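Local coordinates for cytokinin riboside 5'-monophosphate phosphoribohydrolase (Corynebacterium glutamicum, PDB 5ZBL), which belongs to the SLOG clan of proteins, which share a Rossmann-like alpha/beta fold, and pairs with a second copy of itself, at residues 151-154 against 155-159. Residues are numbered along the deposited sequence; the frame is centred on the assembly and turned at random.
Sequences LLEM and LEQMT
Leu155 O, on the residue whose own N-H is bonded to the Leu151 carbonyl, is gripped twice by Thr159. Thr159 N lies 3.0 Å from Leu155 O and Thr159 OG1 2.8 Å from Leu155 O, on opposite faces of the carbonyl plane. Threonine suits a buried helical position because its hydroxyl can turn back on the preceding turn. One residue on from the Leu155 N to Leu151 O bond, Glu156 N donates to Leu152 O at 2.7 Å. On the more exposed flank glutamate and glutamine, one turn apart, match acceptor to N-H donor: Gln157 NE2 donates to Glu153 OE2 over 3.1 Å, almost straight at 175°. The bond uses the anti lone pair of OE2 and lies in the amide plane, although carboxylate and amide are turned 70° apart. Glu153 reaches it by bending at chi2 (56°), whereas Gln157 runs extended beyond CG. Glu156 instead directs its carboxylate to Arg166, in a salt bridge, and to Gln160. Leu151 CG sits 4.5 Å from Leu155 CG, and these branched apolar chains fill the buried face against Phe124 of helix 117-130. Met154 CE and Met158 CE are pressed together at 3.3 Å, closer than usual carbon contact. Long, flexible methionine suits packing on a neighbour: Met154 meets Phe147 of the second subunit and Met158 its Gly115. The whole is an amphipathic alpha-helix with i to i+4 pairing, one side on its own Rossmann-like domain and another at the dimer interface.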
loop_
_atom_site.group_PDB
_atom_site.type_symbol
_atom_site.label_atom_id
_atom_site.label_comp_id
_atom_site.label_asym_id
_atom_site.label_seq_id
_atom_site.Cartn_x
_atom_site.Cartn_y
_atom_site.Cartn_z
ATOM N N LEU A 151 12.307 3.860 2.934
ATOM C CA LEU A 151 10.912 4.102 3.280
ATOM C C LEU A 151 10.797 4.892 4.560
ATOM O O LEU A 151 9.895 5.704 4.699
ATOM C CB LEU A 151 10.156 2.797 3.470
ATOM C CG LEU A 151 8.659 3.009 3.673
ATOM C CD1 LEU A 151 7.926 3.270 2.358
ATOM C CD2 LEU A 151 8.112 1.823 4.431
ATOM N N LEU A 152 11.674 4.620 5.518
ATOM C CA LEU A 152 11.649 5.370 6.764
ATOM C C LEU A 152 11.945 6.850 6.512
ATOM O O LEU A 152 11.304 7.726 7.111
ATOM C CB LEU A 152 12.654 4.788 7.759
ATOM C CG LEU A 152 12.287 3.461 8.431
ATOM C CD1 LEU A 152 13.361 3.204 9.470
ATOM C CD2 LEU A 152 10.923 3.474 9.084
ATOM N N GLU A 153 12.906 7.113 5.622
ATOM C CA GLU A 153 13.163 8.463 5.165
ATOM C C GLU A 153 11.904 9.099 4.606
ATOM O O GLU A 153 11.537 10.208 5.016
ATOM C CB GLU A 153 14.273 8.493 4.113
ATOM C CG GLU A 153 14.703 9.899 3.702
ATOM C CD GLU A 153 15.160 10.769 4.891
ATOM O OE1 GLU A 153 15.831 10.226 5.816
ATOM O OE2 GLU A 153 14.867 11.994 4.891
ATOM N N MET A 154 11.235 8.375 3.712
ATOM C CA MET A 154 10.007 8.850 3.134
ATOM C C MET A 154 9.003 9.220 4.218
ATOM O O MET A 154 8.420 10.284 4.120
ATOM C CB MET A 154 9.396 7.832 2.135
ATOM C CG MET A 154 8.117 8.300 1.392
ATOM S SD MET A 154 8.243 9.817 0.367
ATOM C CE MET A 154 6.528 10.229 0.117
ATOM N N LEU A 155 8.817 8.346 5.211
ATOM C CA LEU A 155 7.875 8.547 6.281
ATOM C C LEU A 155 8.257 9.683 7.202
ATOM O O LEU A 155 7.399 10.393 7.688
ATOM C CB LEU A 155 7.744 7.290 7.146
ATOM C CG LEU A 155 7.058 6.106 6.487
ATOM C CD1 LEU A 155 6.973 4.971 7.510
ATOM C CD2 LEU A 155 5.671 6.466 5.969
ATOM N N GLU A 156 9.547 9.805 7.479
ATOM C CA GLU A 156 10.082 10.932 8.251
ATOM C C GLU A 156 9.691 12.236 7.518
ATOM O O GLU A 156 9.091 13.131 8.125
ATOM C CB GLU A 156 11.596 10.761 8.422
ATOM C CG GLU A 156 12.378 11.897 9.064
ATOM C CD GLU A 156 11.776 12.327 10.379
ATOM O OE1 GLU A 156 11.644 13.567 10.618
ATOM O OE2 GLU A 156 11.389 11.414 11.147
ATOM N N GLN A 157 9.942 12.296 6.203
ATOM C CA GLN A 157 9.599 13.480 5.406
ATOM C C GLN A 157 8.090 13.770 5.349
ATOM O O GLN A 157 7.641 14.922 5.502
ATOM C CB GLN A 157 10.216 13.410 4.017
ATOM C CG GLN A 157 11.716 13.647 4.030
ATOM C CD GLN A 157 12.331 13.835 2.641
ATOM O OE1 GLN A 157 11.706 14.378 1.710
ATOM N NE2 GLN A 157 13.578 13.395 2.497
ATOM N N MET A 158 7.297 12.726 5.180
ATOM C CA MET A 158 5.867 12.897 5.245
ATOM C C MET A 158 5.410 13.473 6.609
ATOM O O MET A 158 4.453 14.226 6.652
ATOM C CB MET A 158 5.180 11.573 4.996
ATOM C CG MET A 158 5.293 11.038 3.589
ATOM S SD MET A 158 4.565 9.376 3.458
ATOM C CE MET A 158 3.764 9.594 1.888
ATOM N N THR A 159 6.068 13.075 7.702
ATOM C CA THR A 159 5.793 13.582 9.037
ATOM C C THR A 159 6.203 15.059 9.158
ATOM O O THR A 159 5.483 15.828 9.709
ATOM C CB THR A 159 6.547 12.761 10.135
ATOM O OG1 THR A 159 6.251 11.356 10.009
ATOM C CG2 THR A 159 6.148 13.228 11.540
#